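Local atomic coordinates of probable transcriptional regulator (Rhodococcus jostii, PDB entry 3HIM), a protein that probably binds regulatory DNA as a dimeric, all-helical transcription factor of the TetR family. Residues B[62-67]-B[115-120]; B[26-31]-B[35-40]; B[81-86]-B[90-95]. All coordinates share one frame; numbering follows the deposited sequence. Where two conformers were deposited one is given.

Contact 1: residues B[62-67]-B[115-120]; sequences SLLYAI and QYELRS
Glu117 turns only the root of its side chain to Leu64; its flat carboxylate leads away and meets the guanidinium of Arg119 instead. That salt bridge, with Arg119 NH2 at 3.2 Å from Glu117 OE1, is weak as a hydrogen bond, because the N-H...O angle is only 123°. One face of the guanidinium lies beneath the carbonyl of Tyr116, whose O atom stands 3.8 Å above the plane of the Arg119 guanidinium, over the centre of that group. The bend at chi2 of Glu117 (-82°) helps carry the acid off toward this arginine, leaving CB as the part of the side chain that meets Leu64.

The pairing is a compact example of how a TetR-type regulator joins its two halves: helix 60-82 runs on from the predicted DNA-binding region, while its partner is the turn just after helix 108-116, in the C-terminal domain, which in TetR relatives is the ligand-binding, regulatory part. In TetR itself, ligand-induced movement passes between the corresponding helices; a similar role here is possible.

Leu64 does the reaching. With CG anti to the backbone N (chi1 171°), it extends into the space between the backbones, whose nearest CA atoms, those of Leu64 and Glu117, are 8.0 Å apart, and its side chain crosses that of Glu117 at about a right angle. Leu64 CD1 rests 3.9 Å from Glu117 CB. The other methyl, Leu64 CD2, sits 3.4 Å from Glu117 O and also touches Ser120 CB, at 3.7 Å. Glu117 O already accepts a hydrogen bond from Ser120 N, closing the turn that follows the helix end. Val113 extends the apolar surroundings of Leu64, and Tyr34 packs against Glu117 and Ser120.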
ATOM      1  N   SER B  62     -20.549  -8.642   8.664  1.00 16.36           N
ATOM      2  CA  SER B  62     -21.465  -7.547   8.400  0.50 16.17           C
ATOM      3  C   SER B  62     -20.824  -6.249   8.865  1.00 16.47           C
ATOM      4  O   SER B  62     -20.986  -5.210   8.228  1.00 16.50           O
ATOM      5  CB  SER B  62     -22.812  -7.764   9.105  0.50 16.18           C
ATOM      6  OG  SER B  62     -22.744  -7.450  10.489  0.50 14.90           O
ATOM      7  N   LEU B  63     -20.085  -6.331   9.968  1.00 16.43           N
ATOM      8  CA  LEU B  63     -19.457  -5.173  10.582  1.00 16.98           C
ATOM      9  C   LEU B  63     -18.240  -4.729   9.765  1.00 17.42           C
ATOM     10  O   LEU B  63     -18.002  -3.517   9.588  1.00 17.08           O
ATOM     11  CB  LEU B  63     -19.066  -5.501  12.024  1.00 16.66           C
ATOM     12  CG  LEU B  63     -18.240  -4.474  12.820  1.00 18.57           C
ATOM     13  CD1 LEU B  63     -18.880  -3.088  12.824  1.00 17.30           C
ATOM     14  CD2 LEU B  63     -18.038  -4.981  14.242  1.00 16.99           C
ATOM     15  N   LEU B  64     -17.473  -5.709   9.272  1.00 16.97           N
ATOM     16  CA  LEU B  64     -16.359  -5.418   8.380  1.00 17.01           C
ATOM     17  C   LEU B  64     -16.861  -4.754   7.082  1.00 17.00           C
ATOM     18  O   LEU B  64     -16.286  -3.761   6.613  1.00 16.63           O
ATOM     19  CB  LEU B  64     -15.571  -6.696   8.057  1.00 17.29           C
ATOM     20  CG  LEU B  64     -14.520  -6.535   6.951  1.00 17.49           C
ATOM     21  CD1 LEU B  64     -13.341  -5.716   7.485  1.00 16.74           C
ATOM     22  CD2 LEU B  64     -14.067  -7.900   6.432  1.00 18.92           C
ATOM     23  N   TYR B  65     -17.934  -5.314   6.511  1.00 17.33           N
ATOM     24  CA  TYR B  65     -18.549  -4.765   5.316  1.00 16.82           C
ATOM     25  C   TYR B  65     -18.990  -3.332   5.556  1.00 17.25           C
ATOM     26  O   TYR B  65     -18.703  -2.461   4.729  1.00 17.18           O
ATOM     27  CB  TYR B  65     -19.727  -5.622   4.864  1.00 17.45           C
ATOM     28  CG  TYR B  65     -20.544  -4.975   3.753  1.00 17.51           C
ATOM     29  CD1 TYR B  65     -19.956  -4.650   2.522  1.00 17.35           C
ATOM     30  CD2 TYR B  65     -21.898  -4.665   3.948  1.00 19.29           C
ATOM     31  CE1 TYR B  65     -20.692  -4.040   1.502  1.00 19.02           C
ATOM     32  CE2 TYR B  65     -22.654  -4.063   2.930  1.00 19.92           C
ATOM     33  CZ  TYR B  65     -22.034  -3.758   1.713  1.00 19.81           C
ATOM     34  OH  TYR B  65     -22.747  -3.168   0.714  1.00 21.56           O
ATOM     35  N   ALA B  66     -19.662  -3.072   6.684  1.00 16.46           N
ATOM     36  CA  ALA B  66     -20.032  -1.691   7.006  1.00 17.31           C
ATOM     37  C   ALA B  66     -18.800  -0.777   7.034  1.00 16.79           C
ATOM     38  O   ALA B  66     -18.813   0.289   6.443  1.00 17.51           O
ATOM     39  CB  ALA B  66     -20.812  -1.602   8.331  1.00 16.98           C
ATOM     40  N   ILE B  67     -17.740  -1.200   7.704  1.00 16.86           N
ATOM     41  CA  ILE B  67     -16.503  -0.408   7.781  1.00 16.48           C
ATOM     42  C   ILE B  67     -15.940  -0.154   6.372  1.00 16.80           C
ATOM     43  O   ILE B  67     -15.603   0.959   6.021  1.00 16.67           O
ATOM     44  CB  ILE B  67     -15.463  -1.096   8.720  1.00 16.53           C
ATOM     45  CG1 ILE B  67     -15.942  -1.043  10.175  1.00 15.76           C
ATOM     46  CG2 ILE B  67     -14.070  -0.466   8.607  1.00 14.53           C
ATOM     47  CD1 ILE B  67     -15.215  -1.992  11.112  1.00 13.45           C
ATOM     48  N   GLN B 115      -9.260  -2.059   3.382  1.00 19.65           N
ATOM     49  CA  GLN B 115      -8.472  -2.599   2.272  1.00 20.15           C
ATOM     50  C   GLN B 115      -7.929  -4.020   2.516  1.00 20.30           C
ATOM     51  O   GLN B 115      -7.973  -4.852   1.628  1.00 20.18           O
ATOM     52  CB  GLN B 115      -7.320  -1.653   1.899  1.00 20.13           C
ATOM     53  N   TYR B 116      -7.430  -4.294   3.720  1.00 20.39           N
ATOM     54  CA  TYR B 116      -6.594  -5.475   3.923  1.00 20.23           C
ATOM     55  C   TYR B 116      -7.406  -6.730   4.221  1.00 20.07           C
ATOM     56  O   TYR B 116      -6.896  -7.847   4.092  1.00 19.22           O
ATOM     57  CB  TYR B 116      -5.537  -5.252   5.023  1.00 20.76           C
ATOM     58  CG  TYR B 116      -4.569  -4.075   4.843  1.00 21.62           C
ATOM     59  CD1 TYR B 116      -4.520  -3.332   3.658  1.00 23.48           C
ATOM     60  CD2 TYR B 116      -3.681  -3.729   5.865  1.00 23.70           C
ATOM     61  CE1 TYR B 116      -3.636  -2.259   3.509  1.00 23.68           C
ATOM     62  CE2 TYR B 116      -2.784  -2.668   5.725  1.00 24.34           C
ATOM     63  CZ  TYR B 116      -2.777  -1.929   4.549  1.00 24.84           C
ATOM     64  OH  TYR B 116      -1.888  -0.880   4.412  1.00 25.75           O
ATOM     65  N   GLU B 117      -8.667  -6.555   4.606  1.00 19.60           N
ATOM     66  CA  GLU B 117      -9.517  -7.703   4.926  1.00 19.69           C
ATOM     67  C   GLU B 117     -10.616  -7.996   3.876  1.00 19.29           C
ATOM     68  O   GLU B 117     -11.645  -8.586   4.206  1.00 19.44           O
ATOM     69  CB  GLU B 117     -10.123  -7.551   6.329  1.00 19.69           C
ATOM     70  CG  GLU B 117      -9.165  -7.038   7.386  1.00 21.30           C
ATOM     71  CD  GLU B 117      -8.255  -8.110   7.981  1.00 24.55           C
ATOM     72  OE1 GLU B 117      -8.234  -9.259   7.477  1.00 22.70           O
ATOM     73  OE2 GLU B 117      -7.561  -7.798   8.986  1.00 27.30           O
ATOM     74  N   LEU B 118     -10.389  -7.602   2.622  1.00 18.85           N
ATOM     75  CA  LEU B 118     -11.367  -7.823   1.542  1.00 18.85           C
ATOM     76  C   LEU B 118     -11.665  -9.289   1.293  1.00 18.44           C
ATOM     77  O   LEU B 118     -12.784  -9.643   0.896  1.00 17.70           O
ATOM     78  CB  LEU B 118     -10.904  -7.198   0.233  1.00 19.00           C
ATOM     79  CG  LEU B 118     -10.893  -5.671   0.187  1.00 20.88           C
ATOM     80  CD1 LEU B 118      -9.996  -5.212  -0.961  1.00 20.63           C
ATOM     81  CD2 LEU B 118     -12.310  -5.108   0.056  1.00 21.50           C
ATOM     82  N   ARG B 119     -10.656 -10.114   1.539  1.00 18.24           N
ATOM     83  CA  ARG B 119     -10.742 -11.566   1.433  1.00 19.05           C
ATOM     84  C   ARG B 119     -11.795 -12.131   2.380  1.00 19.10           C
ATOM     85  O   ARG B 119     -12.257 -13.259   2.185  1.00 19.51           O
ATOM     86  CB  ARG B 119      -9.384 -12.206   1.765  1.00 18.83           C
ATOM     87  CG  ARG B 119      -8.976 -12.002   3.226  1.00 20.51           C
ATOM     88  CD  ARG B 119      -7.633 -12.606   3.594  1.00 22.42           C
ATOM     89  NE  ARG B 119      -7.196 -12.040   4.868  1.00 23.57           N
ATOM     90  CZ  ARG B 119      -6.030 -11.446   5.076  1.00 23.41           C
ATOM     91  NH1 ARG B 119      -5.128 -11.362   4.112  1.00 23.70           N
ATOM     92  NH2 ARG B 119      -5.754 -10.953   6.270  1.00 23.79           N
ATOM     93  N   SER B 120     -12.149 -11.360   3.409  1.00 18.46           N
ATOM     94  CA  SER B 120     -13.117 -11.808   4.405  1.00 18.24           C
ATOM     95  C   SER B 120     -14.556 -11.423   4.063  1.00 18.10           C
ATOM     96  O   SER B 120     -15.479 -11.829   4.757  1.00 19.11           O
ATOM     97  CB  SER B 120     -12.759 -11.263   5.786  1.00 17.98           C
ATOM     98  OG  SER B 120     -11.647 -11.938   6.328  1.00 17.93           O
TER

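Contact 2: residues B[26-31]-B[35-40]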
ATOM      1  N   ILE B  26     -12.666  -0.872  14.369  1.00 15.93           N
ATOM      2  CA  ILE B  26     -11.475  -0.509  13.605  1.00 16.31           C
ATOM      3  C   ILE B  26     -10.237  -0.604  14.485  1.00 17.10           C
ATOM      4  O   ILE B  26      -9.258  -1.275  14.125  1.00 17.03           O
ATOM      5  CB  ILE B  26     -11.604   0.871  12.954  1.00 16.37           C
ATOM      6  CG1 ILE B  26     -12.552   0.782  11.752  1.00 14.92           C
ATOM      7  CG2 ILE B  26     -10.200   1.444  12.531  1.00 15.91           C
ATOM      8  CD1 ILE B  26     -13.214   2.107  11.403  1.00 11.82           C
ATOM      9  N   GLU B  27     -10.298   0.044  15.646  1.00 17.57           N
ATOM     10  CA  GLU B  27      -9.222  -0.023  16.622  1.00 18.34           C
ATOM     11  C   GLU B  27      -8.900  -1.484  16.994  1.00 18.49           C
ATOM     12  O   GLU B  27      -7.742  -1.888  16.954  1.00 18.86           O
ATOM     13  CB  GLU B  27      -9.575   0.820  17.857  1.00 18.25           C
ATOM     14  N   VAL B  28      -9.924  -2.277  17.305  1.00 19.05           N
ATOM     15  CA  VAL B  28      -9.720  -3.665  17.718  1.00 19.56           C
ATOM     16  C   VAL B  28      -9.213  -4.507  16.546  1.00 20.29           C
ATOM     17  O   VAL B  28      -8.274  -5.306  16.707  1.00 20.09           O
ATOM     18  CB  VAL B  28     -10.993  -4.296  18.369  1.00 19.82           C
ATOM     19  CG1 VAL B  28     -10.782  -5.773  18.669  1.00 20.06           C
ATOM     20  CG2 VAL B  28     -11.359  -3.577  19.665  1.00 18.65           C
ATOM     21  N   PHE B  29      -9.813  -4.318  15.367  1.00 20.74           N
ATOM     22  CA  PHE B  29      -9.357  -5.024  14.172  1.00 21.27           C
ATOM     23  C   PHE B  29      -7.885  -4.700  13.891  1.00 22.32           C
ATOM     24  O   PHE B  29      -7.098  -5.595  13.598  1.00 22.42           O
ATOM     25  CB  PHE B  29     -10.228  -4.719  12.949  1.00 20.68           C
ATOM     26  CG  PHE B  29     -11.612  -5.345  12.988  1.00 19.58           C
ATOM     27  CD1 PHE B  29     -11.908  -6.429  13.831  1.00 17.10           C
ATOM     28  CD2 PHE B  29     -12.622  -4.858  12.146  1.00 18.31           C
ATOM     29  CE1 PHE B  29     -13.180  -6.998  13.841  1.00 16.18           C
ATOM     30  CE2 PHE B  29     -13.896  -5.431  12.141  1.00 17.54           C
ATOM     31  CZ  PHE B  29     -14.175  -6.498  12.998  1.00 17.36           C
ATOM     32  N   ALA B  30      -7.518  -3.427  14.018  1.00 23.63           N
ATOM     33  CA  ALA B  30      -6.121  -3.008  13.882  1.00 24.88           C
ATOM     34  C   ALA B  30      -5.192  -3.581  14.969  1.00 25.59           C
ATOM     35  O   ALA B  30      -4.028  -3.867  14.690  1.00 26.03           O
ATOM     36  CB  ALA B  30      -6.015  -1.499  13.823  1.00 24.40           C
ATOM     37  N   ALA B  31      -5.702  -3.758  16.191  1.00 26.58           N
ATOM     38  CA  ALA B  31      -4.879  -4.265  17.313  1.00 26.84           C
ATOM     39  C   ALA B  31      -4.707  -5.799  17.378  1.00 27.12           C
ATOM     40  O   ALA B  31      -3.582  -6.293  17.507  1.00 27.58           O
ATOM     41  CB  ALA B  31      -5.385  -3.723  18.651  1.00 26.85           C
ATOM     42  N   GLY B  35      -9.267 -11.634  12.057  1.00 24.75           N
ATOM     43  CA  GLY B  35      -9.588 -13.048  12.236  1.00 24.62           C
ATOM     44  C   GLY B  35      -9.570 -13.497  13.683  1.00 24.93           C
ATOM     45  O   GLY B  35     -10.255 -14.453  14.042  1.00 24.82           O
ATOM     46  N   ALA B  36      -8.798 -12.803  14.518  1.00 25.09           N
ATOM     47  CA  ALA B  36      -8.651 -13.186  15.927  1.00 25.36           C
ATOM     48  C   ALA B  36      -9.635 -12.474  16.845  1.00 25.44           C
ATOM     49  O   ALA B  36      -9.973 -13.004  17.908  1.00 25.68           O
ATOM     50  CB  ALA B  36      -7.221 -12.973  16.412  1.00 25.33           C
ATOM     51  N   THR B  37     -10.092 -11.287  16.437  1.00 25.25           N
ATOM     52  CA  THR B  37     -11.094 -10.547  17.210  1.00 24.46           C
ATOM     53  C   THR B  37     -12.519 -11.059  16.990  1.00 24.69           C
ATOM     54  O   THR B  37     -12.888 -11.524  15.908  1.00 24.42           O
ATOM     55  CB  THR B  37     -10.988  -8.980  17.061  1.00 24.33           C
ATOM     56  OG1 THR B  37     -12.283  -8.411  16.850  1.00 23.41           O
ATOM     57  CG2 THR B  37     -10.117  -8.586  15.931  1.00 23.51           C
ATOM     58  N   THR B  38     -13.305 -10.991  18.056  1.00 24.76           N
ATOM     59  CA  THR B  38     -14.713 -11.339  18.015  1.00 25.18           C
ATOM     60  C   THR B  38     -15.497 -10.078  18.339  1.00 25.63           C
ATOM     61  O   THR B  38     -14.955  -9.147  18.935  1.00 25.30           O
ATOM     62  CB  THR B  38     -15.044 -12.470  19.036  1.00 25.26           C
ATOM     63  OG1 THR B  38     -16.444 -12.800  18.980  1.00 25.94           O
ATOM     64  CG2 THR B  38     -14.668 -12.059  20.461  1.00 23.94           C
ATOM     65  N   THR B  39     -16.764 -10.039  17.947  1.00 26.47           N
ATOM     66  CA  THR B  39     -17.632  -8.946  18.358  1.00 27.60           C
ATOM     67  C   THR B  39     -17.641  -8.781  19.895  1.00 28.27           C
ATOM     68  O   THR B  39     -17.780  -7.656  20.388  1.00 28.73           O
ATOM     69  CB  THR B  39     -19.083  -9.129  17.868  1.00 27.54           C
ATOM     70  OG1 THR B  39     -19.742 -10.094  18.694  1.00 28.59           O
ATOM     71  CG2 THR B  39     -19.129  -9.576  16.416  1.00 27.29           C
ATOM     72  N   ARG B  40     -17.494  -9.888  20.635  1.00 28.40           N
ATOM     73  CA  ARG B  40     -17.454  -9.853  22.103  1.00 28.61           C
ATOM     74  C   ARG B  40     -16.301  -9.011  22.613  1.00 28.60           C
ATOM     75  O   ARG B  40     -16.468  -8.255  23.569  1.00 29.02           O
ATOM     76  CB  ARG B  40     -17.361 -11.261  22.712  1.00 28.73           C
TER
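Thr37 meets Val28 and Phe29 at once, and no hydrogen bond crosses between the two segments: the contact is made by van der Waals packing around one threonine. Against the aromatic ring the approach is edge-on. Thr37 CG2 lies in the ring plane at the rim of Phe29, 3.5 Å from Phe29 CD1, and the hydroxyl Thr37 OG1 is also near that plane, 3.4 Å from Phe29 CE1. The two side chains stand at about a right angle. Val28 packs through CG1, anti to the backbone N, touching Thr37 CB at 3.6 Å and the hydroxyl Thr37 OG1 at 3.5 Å. Thr37 thus presents its branches to both residues, with a chi1 of 135° that departs from the staggered positions and suggests some torsional cost.

The polar bonds of Thr37 do not cross to 26-31: Thr37 OG1 makes a long, weak hydrogen bond to Thr38 O (3.5 Å), and Thr37 O accepts one from Lys60 NZ of helix 60-82. Thr38 follows as the N-cap residue of the next helix.

The buried pair Phe29 and Thr37 therefore ties the end of helix 16-32 to the entry of helix 39-45, where the predicted helix-turn-helix motif begins. Tyr34 meets the Phe29 ring edge-to-face, Ile42 of helix 39-45 touches both Phe29 and Thr37, and Ile67 of helix 60-82 and Val113 of helix 108-116 also pack on Phe29.

Contact 3: residues B[81-86]-B[90-95]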
ATOM      1  N   ALA B  81     -16.444  15.183  -4.875  1.00 17.52           N
ATOM      2  CA  ALA B  81     -16.593  16.582  -4.434  1.00 17.82           C
ATOM      3  C   ALA B  81     -15.367  17.447  -4.773  1.00 18.17           C
ATOM      4  O   ALA B  81     -15.487  18.656  -4.931  1.00 17.91           O
ATOM      5  CB  ALA B  81     -16.867  16.636  -2.938  1.00 17.92           C
ATOM      6  N   ALA B  82     -14.186  16.840  -4.874  1.00 18.39           N
ATOM      7  CA  ALA B  82     -12.995  17.617  -5.225  1.00 18.19           C
ATOM      8  C   ALA B  82     -12.849  17.856  -6.745  1.00 18.32           C
ATOM      9  O   ALA B  82     -12.035  18.684  -7.172  1.00 18.28           O
ATOM     10  CB  ALA B  82     -11.730  16.978  -4.634  1.00 17.95           C
ATOM     11  N   ASP B  83     -13.638  17.154  -7.559  1.00 18.05           N
ATOM     12  CA  ASP B  83     -13.537  17.317  -9.008  1.00 17.91           C
ATOM     13  C   ASP B  83     -14.532  18.360  -9.532  1.00 18.00           C
ATOM     14  O   ASP B  83     -15.683  18.389  -9.112  1.00 18.36           O
ATOM     15  CB  ASP B  83     -13.726  15.986  -9.731  1.00 17.61           C
ATOM     16  CG  ASP B  83     -13.366  16.065 -11.198  1.00 18.99           C
ATOM     17  OD1 ASP B  83     -12.443  16.842 -11.590  1.00 20.92           O
ATOM     18  OD2 ASP B  83     -14.017  15.346 -11.972  1.00 18.70           O
ATOM     19  N   PHE B  84     -14.072  19.220 -10.438  1.00 17.06           N
ATOM     20  CA  PHE B  84     -14.894  20.315 -10.939  1.00 17.11           C
ATOM     21  C   PHE B  84     -14.757  20.318 -12.441  1.00 16.99           C
ATOM     22  O   PHE B  84     -13.756  20.805 -12.975  1.00 17.24           O
ATOM     23  CB  PHE B  84     -14.441  21.657 -10.359  1.00 16.67           C
ATOM     24  CG  PHE B  84     -14.437  21.700  -8.866  1.00 16.76           C
ATOM     25  CD1 PHE B  84     -15.622  21.841  -8.160  1.00 16.28           C
ATOM     26  CD2 PHE B  84     -13.236  21.597  -8.157  1.00 15.78           C
ATOM     27  CE1 PHE B  84     -15.621  21.891  -6.754  1.00 16.93           C
ATOM     28  CE2 PHE B  84     -13.229  21.640  -6.761  1.00 15.38           C
ATOM     29  CZ  PHE B  84     -14.426  21.779  -6.060  1.00 14.61           C
ATOM     30  N   PRO B  85     -15.734  19.722 -13.136  1.00 17.13           N
ATOM     31  CA  PRO B  85     -15.587  19.588 -14.585  1.00 17.12           C
ATOM     32  C   PRO B  85     -15.604  20.927 -15.328  1.00 17.22           C
ATOM     33  O   PRO B  85     -15.366  20.959 -16.523  1.00 17.04           O
ATOM     34  CB  PRO B  85     -16.773  18.699 -14.967  1.00 17.26           C
ATOM     35  CG  PRO B  85     -16.940  17.841 -13.737  1.00 18.05           C
ATOM     36  CD  PRO B  85     -16.788  18.837 -12.613  1.00 17.21           C
ATOM     37  N   ASP B  86     -15.850  22.021 -14.615  1.00 17.27           N
ATOM     38  CA  ASP B  86     -15.794  23.339 -15.233  1.00 18.04           C
ATOM     39  C   ASP B  86     -14.428  24.046 -15.081  1.00 18.20           C
ATOM     40  O   ASP B  86     -14.309  25.217 -15.386  1.00 18.34           O
ATOM     41  CB  ASP B  86     -16.946  24.215 -14.729  1.00 17.89           C
ATOM     42  CG  ASP B  86     -16.950  24.391 -13.205  1.00 19.70           C
ATOM     43  OD1 ASP B  86     -16.053  23.870 -12.500  1.00 18.58           O
ATOM     44  OD2 ASP B  86     -17.886  25.066 -12.710  1.00 22.32           O
ATOM     45  N   PRO B  90      -5.592  20.105 -15.509  1.00 16.31           N
ATOM     46  CA  PRO B  90      -4.501  20.041 -14.521  1.00 16.06           C
ATOM     47  C   PRO B  90      -4.929  20.427 -13.108  1.00 16.09           C
ATOM     48  O   PRO B  90      -4.465  19.802 -12.147  1.00 15.16           O
ATOM     49  CB  PRO B  90      -3.466  21.015 -15.068  1.00 16.07           C
ATOM     50  CG  PRO B  90      -3.767  21.098 -16.539  1.00 15.65           C
ATOM     51  CD  PRO B  90      -5.253  21.024 -16.614  1.00 16.47           C
ATOM     52  N   ASP B  91      -5.822  21.424 -13.004  1.00 16.41           N
ATOM     53  CA  ASP B  91      -6.380  21.912 -11.729  1.00 16.43           C
ATOM     54  C   ASP B  91      -7.296  20.866 -11.098  1.00 16.56           C
ATOM     55  O   ASP B  91      -7.357  20.751  -9.879  1.00 16.94           O
ATOM     56  CB  ASP B  91      -7.226  23.181 -11.944  1.00 16.85           C
ATOM     57  CG  ASP B  91      -6.422  24.354 -12.463  1.00 18.65           C
ATOM     58  OD1 ASP B  91      -5.523  24.842 -11.759  1.00 19.28           O
ATOM     59  OD2 ASP B  91      -6.701  24.788 -13.592  1.00 23.00           O
ATOM     60  N   ARG B  92      -8.057  20.168 -11.940  1.00 15.98           N
ATOM     61  CA  ARG B  92      -8.882  19.025 -11.517  1.00 16.43           C
ATOM     62  C   ARG B  92      -8.011  17.914 -10.906  1.00 16.65           C
ATOM     63  O   ARG B  92      -8.371  17.316  -9.888  1.00 17.35           O
ATOM     64  CB  ARG B  92      -9.681  18.472 -12.703  1.00 15.35           C
ATOM     65  CG  ARG B  92     -10.729  19.461 -13.270  1.00 15.99           C
ATOM     66  CD  ARG B  92     -11.444  18.953 -14.508  1.00 15.01           C
ATOM     67  NE  ARG B  92     -12.207  17.735 -14.226  1.00 17.46           N
ATOM     68  CZ  ARG B  92     -12.895  17.032 -15.129  1.00 17.61           C
ATOM     69  NH1 ARG B  92     -12.926  17.413 -16.398  1.00 15.08           N
ATOM     70  NH2 ARG B  92     -13.521  15.916 -14.769  1.00 16.94           N
ATOM     71  N   LEU B  93      -6.878  17.645 -11.542  1.00 15.75           N
ATOM     72  CA  LEU B  93      -5.948  16.637 -11.074  1.00 16.01           C
ATOM     73  C   LEU B  93      -5.268  17.042  -9.769  1.00 15.85           C
ATOM     74  O   LEU B  93      -5.162  16.233  -8.864  1.00 15.87           O
ATOM     75  CB  LEU B  93      -4.910  16.301 -12.165  1.00 15.63           C
ATOM     76  CG  LEU B  93      -4.095  15.034 -11.872  1.00 16.42           C
ATOM     77  CD1 LEU B  93      -4.999  13.783 -11.899  1.00 14.27           C
ATOM     78  CD2 LEU B  93      -2.910  14.916 -12.832  1.00 15.32           C
ATOM     79  N   MET B  94      -4.818  18.293  -9.667  1.00 15.91           N
ATOM     80  CA  MET B  94      -4.297  18.786  -8.401  1.00 15.82           C
ATOM     81  C   MET B  94      -5.327  18.572  -7.284  1.00 16.21           C
ATOM     82  O   MET B  94      -4.992  18.126  -6.184  1.00 15.62           O
ATOM     83  CB  MET B  94      -3.919  20.270  -8.493  1.00 15.30           C
ATOM     84  CG  MET B  94      -2.724  20.589  -9.420  1.00 15.88           C
ATOM     85  SD  MET B  94      -2.439  22.365  -9.738  1.00 17.94           S
ATOM     86  CE  MET B  94      -2.795  23.077  -8.133  1.00 20.10           C
ATOM     87  N   SER B  95      -6.584  18.877  -7.577  1.00 16.13           N
ATOM     88  CA  SER B  95      -7.612  18.939  -6.538  1.00 16.46           C
ATOM     89  C   SER B  95      -7.993  17.553  -6.030  1.00 15.89           C
ATOM     90  O   SER B  95      -8.095  17.309  -4.811  1.00 15.16           O
ATOM     91  CB  SER B  95      -8.864  19.654  -7.084  1.00 16.92           C
ATOM     92  OG  SER B  95      -9.834  19.806  -6.069  1.00 17.15           O
TER
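Arg92 grips Asp83 side-on in a two-bonded salt bridge. Arg92 NE donates to Asp83 OD1 at 2.8 Å, nearly straight at 173°, and Arg92 NH2 donates to Asp83 OD2 at 2.9 Å, using that oxygen's syn lone pair. Carboxylate and guanidinium are nearly coplanar, 23° apart, and a bend at chi3 of Arg92 (62°) swings the group round to meet the acid.

A further, uncharged hydrogen bond runs from Ser95 OG to Ala82 O at 2.7 Å, in the carbonyl plane and on a lone pair.

Packing completes the contact. Pro85 CA lies over one face of the guanidinium, 3.8 Å from Arg92 CZ, while Phe84 O comes within 3.3 Å of Arg92 CG. A leucine here, lacking the guanidinium, would probably leave the Asp83 carboxylate without its charged mate and Pro85 CA without the flat surface it covers.

These bonds bracket the turn from helix 60-82 into helix 89-106, a helical hairpin at the surface of the C-terminal domain. Ile143 of helix 123-149 packs on both Asp83 and Arg92, and Leu196 of helix 184-198 touches Leu93 of helix 89-106.

How the contacts relate
Helix 60-82 is shared by contacts 1 and 3, which use its beginning and its end, with centres about 30 Å apart on opposite sides of the chain's centre; contact 2 joins helices 16-32 and 39-45 and packs on its start. Contact 2 closes first along the chain, within the predicted DNA-binding region, before contact 1 opens; contact 3 falls between the two segments of contact 1. Contacts 1 and 2 have centres about 12 Å apart and adjoin where Ile67 packs on helix 16-32, Ile67 CD1 lying 3.8 Å from Phe29 CE2. Contact 3, about 37 Å from contact 2 between centres, is remote. One long helix thus links the probable DNA-binding end to the far end of the C-terminal domain.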